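Local atomic coordinates of VP2 (Primate bocaparvovirus 1, PDB entry 7L0Y), a protein that self-assembles in 60 copies into the icosahedral T=1 capsid, about 26 nm across, of human bocavirus 1. Residues 72-77 / 105-110; 143-148 / 424-429; 477-482 / 489-494. All blocks are in the same frame, centred on the assembly; numbering follows the deposited sequence.

Contact 1: 72-77 / 105-110; sequences TYFNFN and VKIYNL
Phe74 and Ile107 approach from opposite directions across the inside of a beta sandwich, and Phe76 and Val105 do the same two residues away on each chain. The tight spot is the first pair: CE2 of Phe74 lies 3.7 Å from CD1 of Ile107. The neighbouring CZ of Phe74 sits a little further from the same methyl, at 4.1 Å, so a single CD1 group serves that corner of the ring and approaches it obliquely. Ile107 can deliver it because its chain runs out extended beyond CG1 (chi2 168°), with CD1 as the leading atom. Phe74 gets there with its ring swung to the backbone N side, CG lying anti to the carbonyl carbon (chi1 -67°), and Phe76 copies that choice two residues on.

The second pair is looser. CZ of Phe76 and CG1 of Val105 stay 4.2 Å apart, again at a slant, and the two CA atoms of these residues stand 10.0 Å from each other. Between the touching residues, Lys106 is partly exposed, on the solvent side of its strand. Tyr73, just before Phe74 and buried on the other side of its strand, bonds through OH to Asp152. In the loop that follows, Asn75 OD1 takes a weak hydrogen bond from the backbone N of Asn77, at 3.4 Å.

The fold is the jelly roll of parvovirus capsid proteins. Strand 71-74 is bonded to 424-429 in one sheet, and strand 95-118 to 446-462 and 215-232 in the facing one, while Phe39 and Trp162 flank Phe74 edge-to-face. Since all four touching side chains are hydrocarbon, the join between the sheets here depends on burial and van der Waals fit; these four add no directional bond, and the backbone bonding runs within each sheet.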
loop_
_atom_site.group_PDB
_atom_site.type_symbol
_atom_site.label_atom_id
_atom_site.label_comp_id
_atom_site.label_asym_id
_atom_site.label_seq_id
_atom_site.Cartn_x
_atom_site.Cartn_y
_atom_site.Cartn_z
ATOM N N THR A 72 90.953 37.761 -32.707
ATOM C CA THR A 72 90.406 38.921 -33.388
ATOM C C THR A 72 89.002 39.156 -32.859
ATOM O O THR A 72 88.435 38.316 -32.165
ATOM C CB THR A 72 90.358 38.752 -34.913
ATOM O OG1 THR A 72 89.608 37.584 -35.252
ATOM C CG2 THR A 72 91.735 38.641 -35.497
ATOM N N TYR A 73 88.444 40.315 -33.172
ATOM C CA TYR A 73 87.174 40.699 -32.583
ATOM C C TYR A 73 86.340 41.484 -33.580
ATOM O O TYR A 73 86.849 42.057 -34.538
ATOM C CB TYR A 73 87.392 41.518 -31.308
ATOM C CG TYR A 73 88.092 42.823 -31.553
ATOM C CD1 TYR A 73 87.372 43.989 -31.742
ATOM C CD2 TYR A 73 89.469 42.885 -31.628
ATOM C CE1 TYR A 73 88.000 45.166 -31.975
ATOM C CE2 TYR A 73 90.105 44.061 -31.864
ATOM C CZ TYR A 73 89.370 45.199 -32.037
ATOM O OH TYR A 73 90.010 46.387 -32.270
ATOM N N PHE A 74 85.037 41.493 -33.326
ATOM C CA PHE A 74 84.070 42.293 -34.059
ATOM C C PHE A 74 83.842 43.616 -33.347
ATOM O O PHE A 74 83.638 43.649 -32.132
ATOM C CB PHE A 74 82.742 41.553 -34.202
ATOM C CG PHE A 74 82.816 40.342 -35.063
ATOM C CD1 PHE A 74 82.648 40.440 -36.421
ATOM C CD2 PHE A 74 83.060 39.102 -34.520
ATOM C CE1 PHE A 74 82.741 39.335 -37.224
ATOM C CE2 PHE A 74 83.136 37.991 -35.323
ATOM C CZ PHE A 74 82.972 38.108 -36.676
ATOM N N ASN A 75 83.877 44.702 -34.107
ATOM C CA ASN A 75 83.585 46.034 -33.595
ATOM C C ASN A 75 82.408 46.619 -34.360
ATOM O O ASN A 75 82.531 46.952 -35.542
ATOM C CB ASN A 75 84.802 46.938 -33.705
ATOM C CG ASN A 75 84.580 48.271 -33.059
ATOM O OD1 ASN A 75 83.788 48.396 -32.133
ATOM N ND2 ASN A 75 85.278 49.281 -33.538
ATOM N N PHE A 76 81.273 46.750 -33.687
ATOM C CA PHE A 76 80.068 47.311 -34.278
ATOM C C PHE A 76 79.847 48.773 -33.937
ATOM O O PHE A 76 78.793 49.311 -34.270
ATOM C CB PHE A 76 78.855 46.491 -33.864
ATOM C CG PHE A 76 78.880 45.109 -34.391
ATOM C CD1 PHE A 76 78.410 44.836 -35.655
ATOM C CD2 PHE A 76 79.419 44.085 -33.645
ATOM C CE1 PHE A 76 78.448 43.563 -36.145
ATOM C CE2 PHE A 76 79.462 42.819 -34.135
ATOM C CZ PHE A 76 78.976 42.554 -35.384
ATOM N N ASN A 77 80.792 49.432 -33.271
ATOM C CA ASN A 77 80.475 50.709 -32.647
ATOM C C ASN A 77 80.745 51.854 -33.624
ATOM O O ASN A 77 81.841 52.406 -33.717
ATOM C CB ASN A 77 81.296 50.847 -31.378
ATOM C CG ASN A 77 80.894 52.017 -30.546
ATOM O OD1 ASN A 77 79.746 52.431 -30.557
ATOM N ND2 ASN A 77 81.838 52.554 -29.806
ATOM N N VAL A 105 72.967 39.593 -33.075
ATOM C CA VAL A 105 74.094 39.318 -33.954
ATOM C C VAL A 105 74.125 37.831 -34.253
ATOM O O VAL A 105 74.085 37.009 -33.335
ATOM C CB VAL A 105 75.426 39.776 -33.340
ATOM C CG1 VAL A 105 76.568 39.355 -34.223
ATOM C CG2 VAL A 105 75.437 41.269 -33.174
ATOM N N LYS A 106 74.193 37.488 -35.533
ATOM C CA LYS A 106 74.388 36.118 -35.974
ATOM C C LYS A 106 75.718 36.010 -36.699
ATOM O O LYS A 106 76.068 36.884 -37.490
ATOM C CB LYS A 106 73.265 35.660 -36.895
ATOM C CG LYS A 106 71.921 35.569 -36.241
ATOM C CD LYS A 106 70.874 35.176 -37.252
ATOM C CE LYS A 106 69.506 35.039 -36.626
ATOM N NZ LYS A 106 68.485 34.703 -37.650
ATOM N N ILE A 107 76.453 34.941 -36.421
ATOM C CA ILE A 107 77.632 34.564 -37.185
ATOM C C ILE A 107 77.338 33.215 -37.812
ATOM O O ILE A 107 77.028 32.256 -37.103
ATOM C CB ILE A 107 78.888 34.506 -36.303
ATOM C CG1 ILE A 107 79.178 35.885 -35.726
ATOM C CG2 ILE A 107 80.070 34.036 -37.101
ATOM C CD1 ILE A 107 80.190 35.894 -34.638
ATOM N N TYR A 108 77.419 33.139 -39.134
ATOM C CA TYR A 108 76.914 31.966 -39.830
ATOM C C TYR A 108 77.600 31.847 -41.180
ATOM O O TYR A 108 78.398 32.699 -41.570
ATOM C CB TYR A 108 75.393 32.046 -39.954
ATOM C CG TYR A 108 74.911 33.236 -40.721
ATOM C CD1 TYR A 108 74.570 33.130 -42.048
ATOM C CD2 TYR A 108 74.844 34.481 -40.122
ATOM C CE1 TYR A 108 74.141 34.206 -42.741
ATOM C CE2 TYR A 108 74.433 35.567 -40.810
ATOM C CZ TYR A 108 74.077 35.428 -42.122
ATOM O OH TYR A 108 73.646 36.518 -42.826
ATOM N N ASN A 109 77.268 30.773 -41.891
ATOM C CA ASN A 109 77.869 30.433 -43.181
ATOM C C ASN A 109 79.386 30.484 -43.121
ATOM O O ASN A 109 80.046 31.088 -43.964
ATOM C CB ASN A 109 77.337 31.329 -44.291
ATOM C CG ASN A 109 75.919 31.007 -44.646
ATOM O OD1 ASN A 109 75.451 29.906 -44.395
ATOM N ND2 ASN A 109 75.221 31.962 -45.227
ATOM N N LEU A 110 79.945 29.826 -42.117
ATOM C CA LEU A 110 81.378 29.880 -41.903
ATOM C C LEU A 110 82.090 29.022 -42.933
ATOM O O LEU A 110 81.598 27.964 -43.328
ATOM C CB LEU A 110 81.731 29.403 -40.499
ATOM C CG LEU A 110 81.497 30.345 -39.322
ATOM C CD1 LEU A 110 81.958 31.722 -39.709
ATOM C CD2 LEU A 110 80.050 30.394 -38.942
#

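Contact 2: 143-148 / 424-429; sequences PNASHP and TIFIKM
Ala145 does most of the work from the loop side, setting its one methyl against Thr424 and Phe426, residues two apart and on the same side of strand 424-429. CB of Ala145 points at the strand and comes to 3.6 Å from CG2 of Thr424. It is nearly as close to the ring: 3.7 Å to CE1 of Phe426 and 3.8 Å to CZ, on an oblique approach.

The two strand residues also pack on each other. CG2 of Thr424 stands 3.7 Å above one face of the Phe426 ring, towards its rim, so Ala145 meets a surface already put together by the strand. In Thr424, chi1 of -64° puts OG1 beside the backbone N and leaves CG2 anti to that N; it is the methyl that faces this way, and OG1 keeps 4.1 Å from CB of Ala145. Further along the loop, His147 ND1 donates to the carbonyl O of Pro148 at 3.1 Å, a bent bond (135° at the hydrogen) with the acceptor tilted 32° from the imidazole plane.

Strand 424-429 runs between 71-74 and 132-137, antiparallel to both, in one sheet of the jelly roll. Tyr73 touches both Ala145 and Thr424, while Phe135 and Tyr167 pack round Phe426. Residues 143-148, part of the loop between strands 132-137 and 161-169, thus fold back over this sheet, with Tyr233 of a neighbouring subunit against Pro143.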
loop_
_atom_site.group_PDB
_atom_site.type_symbol
_atom_site.label_atom_id
_atom_site.label_comp_id
_atom_site.label_asym_id
_atom_site.label_seq_id
_atom_site.Cartn_x
_atom_site.Cartn_y
_atom_site.Cartn_z
ATOM N N PRO A 143 89.866 42.886 -20.777
ATOM C CA PRO A 143 90.070 44.242 -21.295
ATOM C C PRO A 143 89.258 44.473 -22.553
ATOM O O PRO A 143 89.102 43.578 -23.383
ATOM C CB PRO A 143 91.569 44.281 -21.582
ATOM C CG PRO A 143 92.137 43.293 -20.658
ATOM C CD PRO A 143 91.143 42.207 -20.514
ATOM N N ASN A 144 88.720 45.679 -22.682
ATOM C CA ASN A 144 87.908 45.995 -23.845
ATOM C C ASN A 144 88.730 45.860 -25.115
ATOM O O ASN A 144 89.893 46.262 -25.168
ATOM C CB ASN A 144 87.340 47.403 -23.743
ATOM C CG ASN A 144 88.413 48.446 -23.628
ATOM O OD1 ASN A 144 89.516 48.158 -23.178
ATOM N ND2 ASN A 144 88.120 49.650 -24.086
ATOM N N ALA A 145 88.119 45.282 -26.142
ATOM C CA ALA A 145 88.824 45.101 -27.399
ATOM C C ALA A 145 88.865 46.386 -28.193
ATOM O O ALA A 145 89.873 46.691 -28.834
ATOM C CB ALA A 145 88.161 44.000 -28.217
ATOM N N SER A 146 87.792 47.156 -28.145
ATOM C CA SER A 146 87.617 48.286 -29.023
ATOM C C SER A 146 87.616 49.571 -28.217
ATOM O O SER A 146 87.264 49.598 -27.038
ATOM C CB SER A 146 86.324 48.166 -29.819
ATOM O OG SER A 146 86.128 49.315 -30.611
ATOM N N HIS A 147 88.027 50.633 -28.883
ATOM C CA HIS A 147 88.026 51.979 -28.359
ATOM C C HIS A 147 87.357 52.868 -29.390
ATOM O O HIS A 147 87.474 52.618 -30.589
ATOM C CB HIS A 147 89.462 52.437 -28.078
ATOM C CG HIS A 147 89.556 53.732 -27.343
ATOM N ND1 HIS A 147 89.638 54.947 -27.984
ATOM C CD2 HIS A 147 89.549 54.004 -26.019
ATOM C CE1 HIS A 147 89.702 55.911 -27.086
ATOM N NE2 HIS A 147 89.648 55.366 -25.886
ATOM N N PRO A 148 86.600 53.870 -28.959
ATOM C CA PRO A 148 85.915 54.728 -29.927
ATOM C C PRO A 148 86.883 55.348 -30.920
ATOM O O PRO A 148 88.048 55.596 -30.614
ATOM C CB PRO A 148 85.254 55.788 -29.046
ATOM C CG PRO A 148 85.022 55.086 -27.767
ATOM C CD PRO A 148 86.183 54.164 -27.577
ATOM N N THR A 424 81.862 42.468 -26.623
ATOM C CA THR A 424 82.683 42.204 -27.792
ATOM C C THR A 424 82.643 40.725 -28.137
ATOM O O THR A 424 82.800 39.870 -27.267
ATOM C CB THR A 424 84.121 42.639 -27.544
ATOM O OG1 THR A 424 84.160 44.055 -27.356
ATOM C CG2 THR A 424 84.995 42.264 -28.709
ATOM N N ILE A 425 82.435 40.427 -29.408
ATOM C CA ILE A 425 82.528 39.064 -29.896
ATOM C C ILE A 425 83.960 38.825 -30.342
ATOM O O ILE A 425 84.458 39.490 -31.251
ATOM C CB ILE A 425 81.544 38.812 -31.040
ATOM C CG1 ILE A 425 80.119 39.017 -30.552
ATOM C CG2 ILE A 425 81.708 37.407 -31.559
ATOM C CD1 ILE A 425 79.139 39.136 -31.662
ATOM N N PHE A 426 84.627 37.893 -29.683
ATOM C CA PHE A 426 85.972 37.492 -30.044
ATOM C C PHE A 426 85.904 36.245 -30.896
ATOM O O PHE A 426 85.083 35.360 -30.651
ATOM C CB PHE A 426 86.815 37.229 -28.805
ATOM C CG PHE A 426 87.060 38.433 -27.990
ATOM C CD1 PHE A 426 88.092 39.288 -28.302
ATOM C CD2 PHE A 426 86.264 38.719 -26.909
ATOM C CE1 PHE A 426 88.324 40.394 -27.549
ATOM C CE2 PHE A 426 86.500 39.825 -26.158
ATOM C CZ PHE A 426 87.533 40.663 -26.479
ATOM N N ILE A 427 86.762 36.175 -31.893
ATOM C CA ILE A 427 86.807 35.035 -32.785
ATOM C C ILE A 427 88.255 34.756 -33.135
ATOM O O ILE A 427 89.023 35.677 -33.422
ATOM C CB ILE A 427 85.954 35.280 -34.043
ATOM C CG1 ILE A 427 86.028 34.107 -35.009
ATOM C CG2 ILE A 427 86.348 36.542 -34.698
ATOM C CD1 ILE A 427 85.094 34.245 -36.161
ATOM N N LYS A 428 88.641 33.497 -33.052
ATOM C CA LYS A 428 89.884 33.069 -33.661
ATOM C C LYS A 428 89.639 31.690 -34.220
ATOM O O LYS A 428 88.688 31.016 -33.830
ATOM C CB LYS A 428 91.062 33.024 -32.687
ATOM C CG LYS A 428 90.967 31.949 -31.670
ATOM C CD LYS A 428 92.178 31.938 -30.790
ATOM C CE LYS A 428 92.098 30.787 -29.797
ATOM N NZ LYS A 428 92.216 29.472 -30.455
ATOM N N MET A 429 90.498 31.272 -35.127
ATOM C CA MET A 429 90.422 29.908 -35.603
ATOM C C MET A 429 91.128 28.971 -34.650
ATOM O O MET A 429 92.099 29.343 -33.988
ATOM C CB MET A 429 91.028 29.804 -36.977
ATOM C CG MET A 429 90.177 30.445 -38.011
ATOM S SD MET A 429 91.139 30.391 -39.473
ATOM C CE MET A 429 92.319 31.653 -39.036
#

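Contact 3: 477-482 / 489-494; sequences LGMSLG and PTYHVD
A type I beta turn from Pro489 to His492 presents Thr490 and Tyr491 to Met479 and Ser480, bracing two limbs of the C-terminal loop region against each other. The central bond runs from the backbone N of Ser480 to OG1 of Thr490, 3.1 Å long and nearly straight at 166°. CB of Met479 rests 3.4 Å from that same OG1, and the carbonyl O of Ser480 receives a CA-H...O contact from Pro489 CA, also at 3.4 Å.

Met479 then bends at chi2 (-58°), which carries its sulfur across Thr490, with SD 3.8 Å from CB of Thr490, and its methyl on to Tyr491. CE ends at the edge of the phenol ring, near its plane and 3.8 Å from CE2. The sulfur makes an oblique Met-aromatic contact, SD lying 5.2 Å from the ring centroid of Tyr491 and 71° off its normal. CG2 of Thr490 covers part of one face of the same ring.

Gln507 secures both limbs, its NE2 bonding to Ser480 OG and its backbone O accepting from Tyr491 OH. In a neighbouring subunit, Pro470 packs on Met479 and Tyr491. One directed bond therefore pins the turn to the 477-482 limb, while the thioether and the ring edge, which demand less exact geometry, fill the greasy side that faces the subunit interface.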
loop_
_atom_site.group_PDB
_atom_site.type_symbol
_atom_site.label_atom_id
_atom_site.label_comp_id
_atom_site.label_asym_id
_atom_site.label_seq_id
_atom_site.Cartn_x
_atom_site.Cartn_y
_atom_site.Cartn_z
ATOM N N LEU A 477 71.305 68.257 -51.802
ATOM C CA LEU A 477 71.864 69.416 -52.477
ATOM C C LEU A 477 73.085 69.966 -51.758
ATOM O O LEU A 477 73.807 70.787 -52.334
ATOM C CB LEU A 477 70.802 70.497 -52.628
ATOM C CG LEU A 477 69.620 70.095 -53.509
ATOM C CD1 LEU A 477 68.597 71.206 -53.565
ATOM C CD2 LEU A 477 70.076 69.711 -54.901
ATOM N N GLY A 478 73.341 69.527 -50.525
ATOM C CA GLY A 478 74.566 69.913 -49.848
ATOM C C GLY A 478 75.733 68.991 -50.142
ATOM O O GLY A 478 76.840 69.214 -49.647
ATOM N N MET A 479 75.508 67.951 -50.934
ATOM C CA MET A 479 76.567 67.031 -51.317
ATOM C C MET A 479 77.477 67.667 -52.366
ATOM O O MET A 479 77.180 68.721 -52.929
ATOM C CB MET A 479 75.974 65.719 -51.819
ATOM C CG MET A 479 75.057 65.100 -50.785
ATOM S SD MET A 479 75.900 64.791 -49.226
ATOM C CE MET A 479 74.524 64.360 -48.179
ATOM N N SER A 480 78.635 67.046 -52.572
ATOM C CA SER A 480 79.627 67.541 -53.514
ATOM C C SER A 480 80.016 66.447 -54.502
ATOM O O SER A 480 79.704 65.271 -54.315
ATOM C CB SER A 480 80.875 68.057 -52.791
ATOM O OG SER A 480 81.536 67.013 -52.109
ATOM N N LEU A 481 80.683 66.861 -55.574
ATOM C CA LEU A 481 81.173 65.932 -56.585
ATOM C C LEU A 481 82.584 65.471 -56.248
ATOM O O LEU A 481 83.386 66.231 -55.699
ATOM C CB LEU A 481 81.160 66.560 -57.980
ATOM C CG LEU A 481 79.868 67.012 -58.666
ATOM C CD1 LEU A 481 79.267 68.173 -57.942
ATOM C CD2 LEU A 481 80.162 67.467 -60.062
ATOM N N GLY A 482 82.885 64.220 -56.581
ATOM C CA GLY A 482 84.185 63.648 -56.287
ATOM C C GLY A 482 84.496 62.501 -57.220
ATOM O O GLY A 482 83.787 62.250 -58.196
ATOM N N PRO A 489 78.765 62.034 -57.193
ATOM C CA PRO A 489 78.328 62.649 -55.934
ATOM C C PRO A 489 78.793 61.866 -54.714
ATOM O O PRO A 489 79.423 60.816 -54.809
ATOM C CB PRO A 489 76.804 62.644 -56.054
ATOM C CG PRO A 489 76.514 61.521 -56.966
ATOM C CD PRO A 489 77.633 61.487 -57.955
ATOM N N THR A 490 78.417 62.387 -53.544
ATOM C CA THR A 490 79.103 62.025 -52.309
ATOM C C THR A 490 78.993 60.544 -51.985
ATOM O O THR A 490 80.005 59.871 -51.820
ATOM C CB THR A 490 78.582 62.852 -51.141
ATOM O OG1 THR A 490 78.940 64.222 -51.329
ATOM C CG2 THR A 490 79.183 62.360 -49.852
ATOM N N TYR A 491 77.793 60.015 -51.842
ATOM C CA TYR A 491 77.660 58.641 -51.385
ATOM C C TYR A 491 77.546 57.648 -52.530
ATOM O O TYR A 491 77.105 56.518 -52.325
ATOM C CB TYR A 491 76.504 58.519 -50.404
ATOM C CG TYR A 491 76.800 59.264 -49.133
ATOM C CD1 TYR A 491 77.623 58.713 -48.170
ATOM C CD2 TYR A 491 76.264 60.513 -48.896
ATOM C CE1 TYR A 491 77.893 59.375 -47.013
ATOM C CE2 TYR A 491 76.533 61.181 -47.739
ATOM C CZ TYR A 491 77.348 60.611 -46.798
ATOM O OH TYR A 491 77.620 61.286 -45.633
ATOM N N HIS A 492 77.836 58.079 -53.741
ATOM C CA HIS A 492 77.808 57.228 -54.909
ATOM C C HIS A 492 79.175 56.554 -55.052
ATOM O O HIS A 492 80.081 56.753 -54.242
ATOM C CB HIS A 492 77.438 58.082 -56.116
ATOM C CG HIS A 492 76.859 57.315 -57.258
ATOM N ND1 HIS A 492 75.631 56.702 -57.185
ATOM C CD2 HIS A 492 77.324 57.080 -58.506
ATOM C CE1 HIS A 492 75.367 56.108 -58.333
ATOM N NE2 HIS A 492 76.378 56.324 -59.152
ATOM N N VAL A 493 79.339 55.762 -56.089
ATOM C CA VAL A 493 80.610 55.085 -56.319
ATOM C C VAL A 493 81.300 55.630 -57.562
ATOM O O VAL A 493 80.671 56.027 -58.543
ATOM C CB VAL A 493 80.437 53.555 -56.415
ATOM C CG1 VAL A 493 80.067 52.994 -55.071
ATOM C CG2 VAL A 493 79.372 53.213 -57.428
ATOM N N ASP A 494 82.621 55.610 -57.507
ATOM C CA ASP A 494 83.526 56.039 -58.559
ATOM C C ASP A 494 83.425 55.102 -59.757
ATOM O O ASP A 494 83.000 53.950 -59.630
ATOM C CB ASP A 494 84.944 56.014 -57.997
ATOM C CG ASP A 494 85.951 56.723 -58.849
ATOM O OD1 ASP A 494 85.578 57.503 -59.732
ATOM O OD2 ASP A 494 87.156 56.477 -58.648
#

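In the fold
Contacts 1 and 2 are neighbours, their centres 10 Å apart, and they share a sheet in which strands 71-74 and 424-429 lie side by side: contact 1 fills the space between this sheet and the facing one, and contact 2 lays a loop on its other face. OG1 of Thr72 and the carbonyl O of Ile427 join them at 2.7 Å, probably as a hydrogen bond, and OD1 of Asn75 is 2.9 Å from OG of Ser146. Contact 3 stands apart, its centre 30 Å from that of contact 1 and 34 Å from that of contact 2, with nearest atoms about 15 and 18 Å away. It lies wholly in loops at a subunit interface; contacts 1 and 2 also reach other subunits.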